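Local coordinates for protein catalase (Bacillus pumilus, PDB 4QOL) that catalyses the breakdown of hydrogen peroxide to water and oxygen at a haem and also shows peroxidase-like reactivity with phenolic substrates, at residues A[215-220]-A[285-290]; A[278-283]-A[414-419]; A[442-447]-A[472-477]; A[458-463]-A[480-485]. One frame throughout, in Å; residues are numbered along the deposited sequence.

Interaction 1: residues A[215-220]-A[285-290]; sequences KYHWRP and WSEEDY
K215 holds CG anti to its carbonyl carbon (chi1 -81°) and stays extended to CE, which lays its methylenes across the indole of W285; only NZ turns off, at chi4 (-76°). The indole is met on one face. CD lies over the bond shared by the two rings, 3.7 Å from W285 CD2. CE presses on the five-membered ring as a CH-pi contact, 3.3 Å from W285 NE1. K215 NZ rides higher, 4.7 Å from the centroid of that ring but still over the face, so a cation-pi interaction is added. The bend at chi4 carries the ammonium on to V199 O, its hydrogen-bond partner. Strand 211-220 belongs to the antiparallel beta-barrel at the heart of the catalase fold, and 285-290 lies in the long connection between barrel strands 258-267 and 293-302, so the lysine and the indole join a barrel strand to that connection. Two residues along, H217 meets E287 loosely: E287 OE2 stands obliquely off the imidazole, 4.3 Å from H217 CE1. The histidine's NE2 is bonded to Q264 OE1 instead, while Q264 NE2 reaches W285 O and Y290 O. Inside the connection, S286 OG takes the N-H of D289 at 3.0 Å, an ST motif, and the backbone bond from Y290 N to S286 O, 2.9 Å long, closes the turn.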
# COMPACT_ATOMS: atom_id res chain seq x y z
N LYS A 215 -10.95 -37.46 3.32
CA LYS A 215 -9.56 -37.12 3.07
C LYS A 215 -9.26 -37.31 1.60
O LYS A 215 -9.70 -38.27 0.94
CB LYS A 215 -8.64 -37.98 3.98
CG LYS A 215 -8.55 -37.42 5.37
CD LYS A 215 -7.44 -38.06 6.19
CE LYS A 215 -7.45 -37.53 7.60
NZ LYS A 215 -6.91 -36.19 7.79
N TYR A 216 -8.48 -36.37 1.06
CA TYR A 216 -8.05 -36.38 -0.34
C TYR A 216 -6.59 -36.83 -0.50
O TYR A 216 -5.69 -36.43 0.31
CB TYR A 216 -8.14 -34.98 -0.89
CG TYR A 216 -9.52 -34.37 -1.02
CD1 TYR A 216 -10.33 -34.62 -2.11
CD2 TYR A 216 -9.96 -33.41 -0.09
CE1 TYR A 216 -11.56 -34.02 -2.25
CE2 TYR A 216 -11.17 -32.76 -0.25
CZ TYR A 216 -11.97 -33.08 -1.32
OH TYR A 216 -13.13 -32.40 -1.49
N HIS A 217 -6.33 -37.54 -1.58
CA HIS A 217 -4.98 -38.01 -1.89
C HIS A 217 -4.72 -37.92 -3.38
O HIS A 217 -5.61 -38.31 -4.18
CB HIS A 217 -4.86 -39.48 -1.47
CG HIS A 217 -5.09 -39.70 -0.01
ND1 HIS A 217 -4.08 -39.55 0.93
CD2 HIS A 217 -6.19 -40.06 0.66
CE1 HIS A 217 -4.57 -39.82 2.13
NE2 HIS A 217 -5.85 -40.14 1.99
N TRP A 218 -3.57 -37.37 -3.78
CA TRP A 218 -3.18 -37.32 -5.17
C TRP A 218 -2.00 -38.32 -5.39
O TRP A 218 -0.97 -38.23 -4.71
CB TRP A 218 -2.66 -35.92 -5.53
CG TRP A 218 -3.65 -34.79 -5.51
CD1 TRP A 218 -3.71 -33.75 -4.58
CD2 TRP A 218 -4.66 -34.51 -6.49
NE1 TRP A 218 -4.70 -32.85 -4.93
CE2 TRP A 218 -5.28 -33.28 -6.11
CE3 TRP A 218 -5.07 -35.12 -7.69
CZ2 TRP A 218 -6.29 -32.68 -6.88
CZ3 TRP A 218 -6.13 -34.53 -8.42
CH2 TRP A 218 -6.71 -33.32 -8.01
N ARG A 219 -2.17 -39.22 -6.35
CA ARG A 219 -1.14 -40.21 -6.72
C ARG A 219 -0.54 -39.92 -8.12
O ARG A 219 -1.27 -39.92 -9.14
CB ARG A 219 -1.73 -41.62 -6.73
CG ARG A 219 -1.64 -42.16 -5.34
CD ARG A 219 -2.56 -43.35 -5.07
NE ARG A 219 -2.48 -44.44 -6.01
CZ ARG A 219 -3.22 -45.55 -5.89
NH1 ARG A 219 -4.06 -45.71 -4.86
NH2 ARG A 219 -3.07 -46.54 -6.79
N PRO A 220 0.75 -39.62 -8.16
CA PRO A 220 1.37 -39.23 -9.40
C PRO A 220 1.45 -40.33 -10.42
O PRO A 220 1.94 -41.41 -10.13
CB PRO A 220 2.77 -38.84 -8.96
CG PRO A 220 3.02 -39.61 -7.71
CD PRO A 220 1.72 -39.69 -7.04
N TRP A 285 -5.45 -41.57 8.40
CA TRP A 285 -6.39 -42.66 8.57
C TRP A 285 -5.84 -43.88 7.91
O TRP A 285 -5.37 -43.84 6.76
CB TRP A 285 -7.76 -42.32 7.90
CG TRP A 285 -8.49 -41.14 8.37
CD1 TRP A 285 -8.33 -40.44 9.51
CD2 TRP A 285 -9.65 -40.58 7.70
NE1 TRP A 285 -9.28 -39.43 9.58
CE2 TRP A 285 -10.12 -39.51 8.48
CE3 TRP A 285 -10.32 -40.90 6.50
CZ2 TRP A 285 -11.23 -38.68 8.08
CZ3 TRP A 285 -11.37 -40.14 6.11
CH2 TRP A 285 -11.85 -39.03 6.90
N SER A 286 -6.08 -45.02 8.55
CA SER A 286 -5.70 -46.31 7.97
C SER A 286 -6.28 -46.55 6.60
O SER A 286 -7.49 -46.42 6.43
CB SER A 286 -6.12 -47.44 8.89
OG SER A 286 -5.97 -48.68 8.20
N GLU A 287 -5.45 -46.91 5.64
CA GLU A 287 -5.93 -47.26 4.28
C GLU A 287 -6.52 -48.66 4.20
O GLU A 287 -7.27 -48.97 3.27
CB GLU A 287 -4.82 -47.03 3.25
CG GLU A 287 -4.44 -45.56 3.24
CD GLU A 287 -3.45 -45.13 2.16
OE1 GLU A 287 -2.90 -46.00 1.46
OE2 GLU A 287 -3.21 -43.89 2.05
N GLU A 288 -6.25 -49.47 5.22
CA GLU A 288 -6.92 -50.79 5.37
C GLU A 288 -8.36 -50.55 5.88
O GLU A 288 -9.31 -51.06 5.29
CB GLU A 288 -6.12 -51.87 6.23
CG GLU A 288 -5.22 -51.42 7.37
CD GLU A 288 -3.76 -51.09 7.01
OE1 GLU A 288 -3.48 -50.10 6.28
OE2 GLU A 288 -2.86 -51.81 7.50
N ASP A 289 -8.52 -49.74 6.92
CA ASP A 289 -9.86 -49.51 7.52
C ASP A 289 -10.75 -48.56 6.72
O ASP A 289 -11.97 -48.65 6.75
CB ASP A 289 -9.74 -49.03 8.97
CG ASP A 289 -9.02 -50.06 9.83
OD1 ASP A 289 -9.10 -51.28 9.52
OD2 ASP A 289 -8.29 -49.68 10.77
N TYR A 290 -10.09 -47.65 5.98
CA TYR A 290 -10.79 -46.63 5.17
C TYR A 290 -10.11 -46.62 3.81
O TYR A 290 -9.18 -45.84 3.57
CB TYR A 290 -10.69 -45.25 5.85
CG TYR A 290 -11.25 -45.27 7.23
CD1 TYR A 290 -12.62 -45.26 7.42
CD2 TYR A 290 -10.43 -45.42 8.35
CE1 TYR A 290 -13.18 -45.32 8.71
CE2 TYR A 290 -10.96 -45.46 9.64
CZ TYR A 290 -12.32 -45.46 9.82
OH TYR A 290 -12.86 -45.53 11.08

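Interaction 2: residues A[278-283]-A[414-419]; sequences PCDPTK and QKIEKP
I416 pushes CD1 against the carboxylate of D280, crossing that side chain at about a right angle, CD1 3.8 Å from D280 OD2; the isoleucine also packs on H28 of a neighbouring subunit. Next, K418 contributes its carbonyl: a water donates both to K418 O, at 2.7 Å, and to D280 OD2, at 2.9 Å. P419 follows, its carbonyl oxygen accepting from K283 NZ at 2.8 Å with a C=O...N angle of 160°. In the other segment, D280 to K283 form a type I beta turn. D280 OD1 receives T282 N, an Asx turn, and also T282 OG1, both from one face of the carboxylate. K283, bent at chi2 (-71°) and chi4 (-73°), curls NZ back to D280 OD2 in a salt bridge of 3.0 Å; R138 is a second cationic partner of OD2. An asparagine at D280 would probably leave K283 and R138 without their shared negative charge. The contact joins the barrel's 278-283 loop to the chain leading into the C-terminal helices. Four oxygens surround the K283 ammonium, T282 OG1 and N420 O being the others, so they probably share its three hydrogens, and the two cations near D280 would be expected to favour its ionised form.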
# COMPACT_ATOMS: atom_id res chain seq x y z
N PRO A 278 -10.14 -37.95 14.52
CA PRO A 278 -10.00 -38.03 13.08
C PRO A 278 -9.77 -36.65 12.42
O PRO A 278 -9.36 -36.62 11.26
CB PRO A 278 -11.29 -38.70 12.63
CG PRO A 278 -12.22 -38.46 13.73
CD PRO A 278 -11.38 -38.55 14.96
N CYS A 279 -10.05 -35.57 13.15
CA CYS A 279 -9.85 -34.19 12.68
C CYS A 279 -8.59 -33.56 13.30
O CYS A 279 -8.40 -32.32 13.25
CB CYS A 279 -11.05 -33.32 12.95
SG CYS A 279 -12.52 -33.83 11.99
N ASP A 280 -7.70 -34.39 13.84
CA ASP A 280 -6.35 -33.99 14.19
C ASP A 280 -5.40 -34.12 12.98
O ASP A 280 -5.14 -35.23 12.54
CB ASP A 280 -5.84 -34.94 15.33
CG ASP A 280 -4.43 -34.61 15.83
OD1 ASP A 280 -3.76 -33.71 15.28
OD2 ASP A 280 -3.94 -35.32 16.77
N PRO A 281 -4.89 -32.99 12.43
CA PRO A 281 -4.10 -33.07 11.18
C PRO A 281 -2.65 -33.57 11.39
O PRO A 281 -1.94 -33.66 10.43
CB PRO A 281 -4.12 -31.63 10.69
CG PRO A 281 -4.10 -30.83 11.96
CD PRO A 281 -4.96 -31.63 12.95
N THR A 282 -2.30 -33.97 12.60
CA THR A 282 -1.11 -34.74 12.86
C THR A 282 -1.35 -36.25 12.69
O THR A 282 -0.43 -37.04 12.86
CB THR A 282 -0.49 -34.52 14.24
OG1 THR A 282 -1.35 -35.08 15.25
CG2 THR A 282 -0.19 -33.08 14.48
N LYS A 283 -2.58 -36.65 12.30
CA LYS A 283 -2.97 -38.04 12.12
C LYS A 283 -3.31 -38.33 10.66
O LYS A 283 -3.97 -37.51 10.00
CB LYS A 283 -4.22 -38.37 12.96
CG LYS A 283 -4.07 -38.09 14.43
CD LYS A 283 -3.11 -39.09 15.08
CE LYS A 283 -2.90 -38.87 16.56
NZ LYS A 283 -2.05 -37.68 16.81
N GLN A 414 -8.72 -25.12 24.91
CA GLN A 414 -8.35 -26.39 25.46
C GLN A 414 -7.94 -27.36 24.35
O GLN A 414 -8.63 -27.49 23.34
CB GLN A 414 -9.61 -26.96 26.18
CG GLN A 414 -9.46 -28.26 26.96
CD GLN A 414 -10.87 -28.68 27.47
OE1 GLN A 414 -11.75 -27.84 27.68
NE2 GLN A 414 -11.07 -29.97 27.62
N LYS A 415 -6.90 -28.13 24.61
CA LYS A 415 -6.43 -29.13 23.64
C LYS A 415 -7.45 -30.20 23.39
O LYS A 415 -8.25 -30.51 24.25
CB LYS A 415 -5.06 -29.71 24.11
CG LYS A 415 -4.33 -30.54 23.06
CD LYS A 415 -3.33 -31.50 23.67
CE LYS A 415 -2.16 -30.78 24.28
NZ LYS A 415 -1.16 -31.79 24.71
N ILE A 416 -7.50 -30.69 22.15
CA ILE A 416 -8.33 -31.81 21.85
C ILE A 416 -8.05 -33.00 22.78
O ILE A 416 -6.94 -33.19 23.34
CB ILE A 416 -8.15 -32.34 20.40
CG1 ILE A 416 -6.65 -32.66 20.13
CG2 ILE A 416 -8.70 -31.35 19.39
CD1 ILE A 416 -6.46 -33.60 18.99
N GLU A 417 -9.09 -33.81 22.94
CA GLU A 417 -8.92 -35.11 23.59
C GLU A 417 -8.21 -36.07 22.68
O GLU A 417 -8.12 -35.85 21.48
CB GLU A 417 -10.29 -35.68 23.99
CG GLU A 417 -10.99 -34.78 25.01
CD GLU A 417 -10.45 -34.85 26.44
OE1 GLU A 417 -11.16 -34.29 27.31
OE2 GLU A 417 -9.33 -35.42 26.70
N LYS A 418 -7.70 -37.13 23.25
CA LYS A 418 -6.94 -38.16 22.52
C LYS A 418 -5.85 -37.59 21.59
O LYS A 418 -5.77 -38.01 20.44
CB LYS A 418 -7.85 -39.04 21.67
CG LYS A 418 -9.12 -39.59 22.34
CD LYS A 418 -9.96 -40.37 21.29
CE LYS A 418 -10.88 -39.60 20.34
NZ LYS A 418 -11.70 -40.55 19.49
N PRO A 419 -4.94 -36.79 22.12
CA PRO A 419 -3.92 -36.24 21.19
C PRO A 419 -2.99 -37.28 20.68
O PRO A 419 -2.54 -37.16 19.53
CB PRO A 419 -3.14 -35.24 22.06
CG PRO A 419 -3.40 -35.66 23.49
CD PRO A 419 -4.83 -36.19 23.46
O HOH W 1 -5.67 -37.34 17.82

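Interaction 3: residues A[442-447]-A[472-477]; sequences KNLTAD and QRLADS
L474 sets CD2 against L444 and T445 of the neighbouring helix, 3.9 Å from L444 CB and 3.6 Å from T445 OG1. This is helix-on-helix packing in the C-terminal helical domain of the catalase: helices 434-448 and 468-478 cross at -47°, their axes 9.7 Å apart over these short segments. L474 also packs on I460 and F463 of helix 453-466, and L444 on F182. Toward the outside the packing turns polar. S477 stretches OG away from its own backbone N (chi1 177°), which carries the hydroxyl across to T445. T445 in turn keeps OG1 beside its backbone N, where it is hydrogen-bonded to I441 O one turn back and accepts from S477. A valine in place of T445 would probably leave the S477 hydroxyl without its acceptor and the carbonyl of I441 without this extra bond. A second polar tie between the two helices is the salt bridge of R473 with E434. The S477 OG to T445 OG1 bond is short, 2.7 Å, and T445 CG2 flanks it, 3.4 Å from S477 OG.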
# COMPACT_ATOMS: atom_id res chain seq x y z
N LYS A 442 20.04 -41.14 9.37
CA LYS A 442 21.12 -40.32 8.79
C LYS A 442 20.70 -38.83 8.66
O LYS A 442 21.43 -37.93 9.01
CB LYS A 442 21.42 -40.89 7.40
CG LYS A 442 22.42 -40.10 6.58
CD LYS A 442 22.44 -40.61 5.15
CE LYS A 442 23.71 -40.16 4.43
NZ LYS A 442 23.64 -38.72 4.04
N ASN A 443 19.47 -38.61 8.15
CA ASN A 443 18.99 -37.23 7.89
C ASN A 443 18.72 -36.49 9.19
O ASN A 443 19.10 -35.34 9.37
CB ASN A 443 17.72 -37.28 7.07
CG ASN A 443 17.92 -37.83 5.68
OD1 ASN A 443 19.03 -37.82 5.15
ND2 ASN A 443 16.82 -38.26 5.05
N LEU A 444 18.16 -37.21 10.17
CA LEU A 444 17.97 -36.65 11.52
C LEU A 444 19.26 -36.34 12.21
O LEU A 444 19.41 -35.31 12.82
CB LEU A 444 17.12 -37.58 12.39
CG LEU A 444 15.63 -37.64 12.08
CD1 LEU A 444 15.02 -38.80 12.83
CD2 LEU A 444 14.89 -36.36 12.44
N THR A 445 20.22 -37.26 12.11
CA THR A 445 21.51 -37.05 12.77
C THR A 445 22.22 -35.82 12.24
O THR A 445 22.77 -35.00 13.01
CB THR A 445 22.41 -38.34 12.60
OG1 THR A 445 21.76 -39.47 13.22
CG2 THR A 445 23.77 -38.14 13.16
N ALA A 446 22.23 -35.66 10.94
CA ALA A 446 22.88 -34.51 10.32
C ALA A 446 22.25 -33.20 10.78
O ALA A 446 22.92 -32.19 10.87
CB ALA A 446 22.84 -34.61 8.81
N ASP A 447 20.93 -33.23 10.99
CA ASP A 447 20.21 -32.06 11.44
C ASP A 447 20.34 -31.71 12.90
O ASP A 447 20.30 -30.53 13.28
CB ASP A 447 18.70 -32.23 11.10
CG ASP A 447 18.09 -30.97 10.47
OD1 ASP A 447 18.60 -30.53 9.43
OD2 ASP A 447 17.22 -30.37 11.12
N GLN A 472 16.48 -45.29 20.05
CA GLN A 472 17.83 -45.83 20.38
C GLN A 472 18.84 -45.70 19.24
O GLN A 472 19.99 -45.34 19.50
CB GLN A 472 17.69 -47.30 20.84
CG GLN A 472 19.02 -47.84 21.38
CD GLN A 472 19.43 -47.14 22.66
OE1 GLN A 472 18.74 -47.29 23.70
NE2 GLN A 472 20.56 -46.44 22.64
N ARG A 473 18.43 -45.99 18.01
CA ARG A 473 19.25 -45.82 16.83
C ARG A 473 19.69 -44.39 16.68
O ARG A 473 20.84 -44.11 16.33
CB ARG A 473 18.53 -46.30 15.55
CG ARG A 473 18.50 -47.81 15.44
CD ARG A 473 17.67 -48.35 14.28
NE ARG A 473 18.31 -48.16 13.00
CZ ARG A 473 18.03 -48.88 11.91
NH1 ARG A 473 17.12 -49.83 11.92
NH2 ARG A 473 18.66 -48.61 10.78
N LEU A 474 18.78 -43.46 16.95
CA LEU A 474 19.15 -42.03 16.78
C LEU A 474 20.11 -41.59 17.86
O LEU A 474 21.11 -40.89 17.57
CB LEU A 474 17.84 -41.18 16.82
CG LEU A 474 17.73 -39.85 16.15
CD1 LEU A 474 16.92 -38.84 17.00
CD2 LEU A 474 18.93 -39.27 15.44
N ALA A 475 19.86 -42.04 19.10
CA ALA A 475 20.78 -41.75 20.22
C ALA A 475 22.16 -42.26 19.88
O ALA A 475 23.16 -41.57 20.12
CB ALA A 475 20.26 -42.33 21.54
N ASP A 476 22.21 -43.47 19.35
CA ASP A 476 23.48 -44.11 19.04
C ASP A 476 24.23 -43.31 18.01
O ASP A 476 25.42 -43.03 18.14
CB ASP A 476 23.23 -45.53 18.51
CG ASP A 476 22.74 -46.52 19.60
OD1 ASP A 476 22.73 -46.19 20.82
OD2 ASP A 476 22.44 -47.67 19.23
N SER A 477 23.51 -42.91 16.96
CA SER A 477 24.12 -42.22 15.82
C SER A 477 24.62 -40.82 16.23
O SER A 477 25.68 -40.34 15.81
CB SER A 477 23.10 -42.22 14.67
OG SER A 477 23.58 -41.50 13.56

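Interaction 4: residues A[458-463]-A[480-485]; sequences LAICNF and VDIRSY
I460 leaves helix 453-466 with its CB directed at the 480-485 segment and forks there. This is the C-terminal end of the helical domain, where the chain comes off helix 468-478 and runs back over helix 453-466. From CB, one branch is CG2, anti to the backbone N, and it meets the matching methyl of I482, CG2 to CG2 at 3.9 Å. The other branch, CG1, turns away from the carbonyl carbon (chi1 -70°) and passes L474 of helix 468-478. At its tip CD1 settles on the branch point of V480, 3.7 Å from V480 CB, with both valine methyls only slightly farther off. A three-residue apolar patch results, I460 crossing the other two obliquely. One residue on, C461 supplies a different contact, its sulfur sitting above the centre of the Y485 ring. Y485 is the last residue modelled, so this sulfur-aromatic contact lies at the very end of the ordered chain. D481 and R483, which do not touch 458-463, pair with each other: D481 OD1 accepts from R483 N at 2.9 Å, an Asx turn, and the guanidinium grips the carboxylate side-on through NE and NH2. R483 NE and R483 N come to D481 OD1 from opposite faces of its plane. C461 SG is 3.8 Å from the centroid of the Y485 ring and only 11° off its normal.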
# COMPACT_ATOMS: atom_id res chain seq x y z
N LEU A 458 15.75 -34.20 24.18
CA LEU A 458 14.28 -34.22 24.16
C LEU A 458 13.81 -34.75 22.81
O LEU A 458 12.90 -35.52 22.74
CB LEU A 458 13.75 -32.79 24.49
CG LEU A 458 12.21 -32.70 24.53
CD1 LEU A 458 11.56 -33.65 25.58
CD2 LEU A 458 11.77 -31.25 24.82
N ALA A 459 14.50 -34.41 21.72
CA ALA A 459 14.15 -34.96 20.41
C ALA A 459 14.28 -36.47 20.36
O ALA A 459 13.35 -37.19 19.93
CB ALA A 459 15.03 -34.35 19.32
N ILE A 460 15.40 -36.96 20.87
CA ILE A 460 15.60 -38.41 20.99
C ILE A 460 14.50 -39.10 21.78
O ILE A 460 13.97 -40.11 21.38
CB ILE A 460 16.99 -38.70 21.63
CG1 ILE A 460 18.08 -38.35 20.65
CG2 ILE A 460 17.10 -40.16 22.04
CD1 ILE A 460 19.41 -38.21 21.32
N CYS A 461 14.16 -38.52 22.92
CA CYS A 461 13.10 -39.06 23.75
C CYS A 461 11.76 -39.07 23.06
O CYS A 461 10.98 -40.02 23.22
CB CYS A 461 13.04 -38.29 25.07
SG CYS A 461 14.56 -38.70 26.08
N ASN A 462 11.45 -38.03 22.28
CA ASN A 462 10.18 -38.07 21.56
C ASN A 462 10.14 -39.21 20.54
O ASN A 462 9.12 -39.86 20.39
CB ASN A 462 9.91 -36.70 20.85
CG ASN A 462 9.57 -35.57 21.82
OD1 ASN A 462 9.08 -35.79 22.89
ND2 ASN A 462 9.73 -34.34 21.36
N PHE A 463 11.23 -39.40 19.81
CA PHE A 463 11.27 -40.48 18.81
C PHE A 463 11.35 -41.86 19.49
O PHE A 463 10.77 -42.81 19.00
CB PHE A 463 12.43 -40.25 17.83
CG PHE A 463 12.26 -38.98 17.01
CD1 PHE A 463 11.15 -38.81 16.26
CD2 PHE A 463 13.26 -37.99 16.96
CE1 PHE A 463 10.96 -37.67 15.49
CE2 PHE A 463 13.12 -36.82 16.18
CZ PHE A 463 11.94 -36.67 15.45
N VAL A 480 24.68 -40.01 21.98
CA VAL A 480 24.01 -39.60 23.21
C VAL A 480 23.59 -40.80 24.03
O VAL A 480 22.98 -41.78 23.54
CB VAL A 480 22.73 -38.77 22.94
CG1 VAL A 480 22.06 -38.39 24.24
CG2 VAL A 480 23.13 -37.54 22.20
N ASP A 481 23.98 -40.71 25.30
CA ASP A 481 23.76 -41.81 26.26
C ASP A 481 22.43 -41.62 26.89
O ASP A 481 22.24 -40.66 27.63
CB ASP A 481 24.86 -41.77 27.33
CG ASP A 481 24.67 -42.81 28.42
OD1 ASP A 481 23.71 -43.58 28.40
OD2 ASP A 481 25.54 -42.82 29.32
N ILE A 482 21.49 -42.52 26.61
CA ILE A 482 20.15 -42.40 27.16
C ILE A 482 19.87 -43.39 28.27
O ILE A 482 18.70 -43.54 28.67
CB ILE A 482 19.05 -42.48 26.05
CG1 ILE A 482 19.12 -43.69 25.09
CG2 ILE A 482 19.14 -41.23 25.20
CD1 ILE A 482 17.80 -43.99 24.35
N ARG A 483 20.88 -44.11 28.75
CA ARG A 483 20.72 -45.04 29.88
C ARG A 483 19.96 -44.47 31.09
O ARG A 483 18.97 -45.07 31.53
CB ARG A 483 22.07 -45.58 30.34
CG ARG A 483 22.67 -46.64 29.42
CD ARG A 483 23.96 -47.15 29.98
NE ARG A 483 24.98 -46.08 29.99
CZ ARG A 483 26.15 -46.17 30.58
NH1 ARG A 483 26.52 -47.30 31.17
NH2 ARG A 483 27.01 -45.14 30.54
N SER A 484 20.38 -43.33 31.61
CA SER A 484 19.67 -42.79 32.76
C SER A 484 18.19 -42.37 32.51
O SER A 484 17.34 -42.54 33.38
CB SER A 484 20.48 -41.66 33.40
OG SER A 484 20.18 -40.44 32.79
N TYR A 485 17.85 -41.87 31.32
CA TYR A 485 16.46 -42.07 30.83
C TYR A 485 16.28 -43.58 30.52
O TYR A 485 15.22 -44.11 30.80
CB TYR A 485 16.12 -41.17 29.61
CG TYR A 485 14.73 -41.36 28.95
CD1 TYR A 485 14.53 -42.36 27.99
CD2 TYR A 485 13.64 -40.50 29.24
CE1 TYR A 485 13.30 -42.54 27.37
CE2 TYR A 485 12.41 -40.69 28.62
CZ TYR A 485 12.24 -41.71 27.69
OH TYR A 485 11.03 -41.91 27.07

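Overall arrangement
Interactions 1 and 2 interlock through the connection between barrel strands 258-267 and 293-302: W285 NE1 of interaction 1 probably donates to P278 O of interaction 2, 3.3 Å away. Neither touches the haem: the side chain of K215 is about 10 Å and that of D280 about 11 Å from it. Interactions 3 and 4 are a second pair, centres 11 Å apart, formed by the last three helices and the tail that follows them; A475 O and V480 N, 2.9 Å apart, are probably hydrogen-bonded. The pairs do not touch: interactions 2 and 4 are about 11 Å apart at their nearest atoms, though interaction 2 holds the chain that leads into those helices.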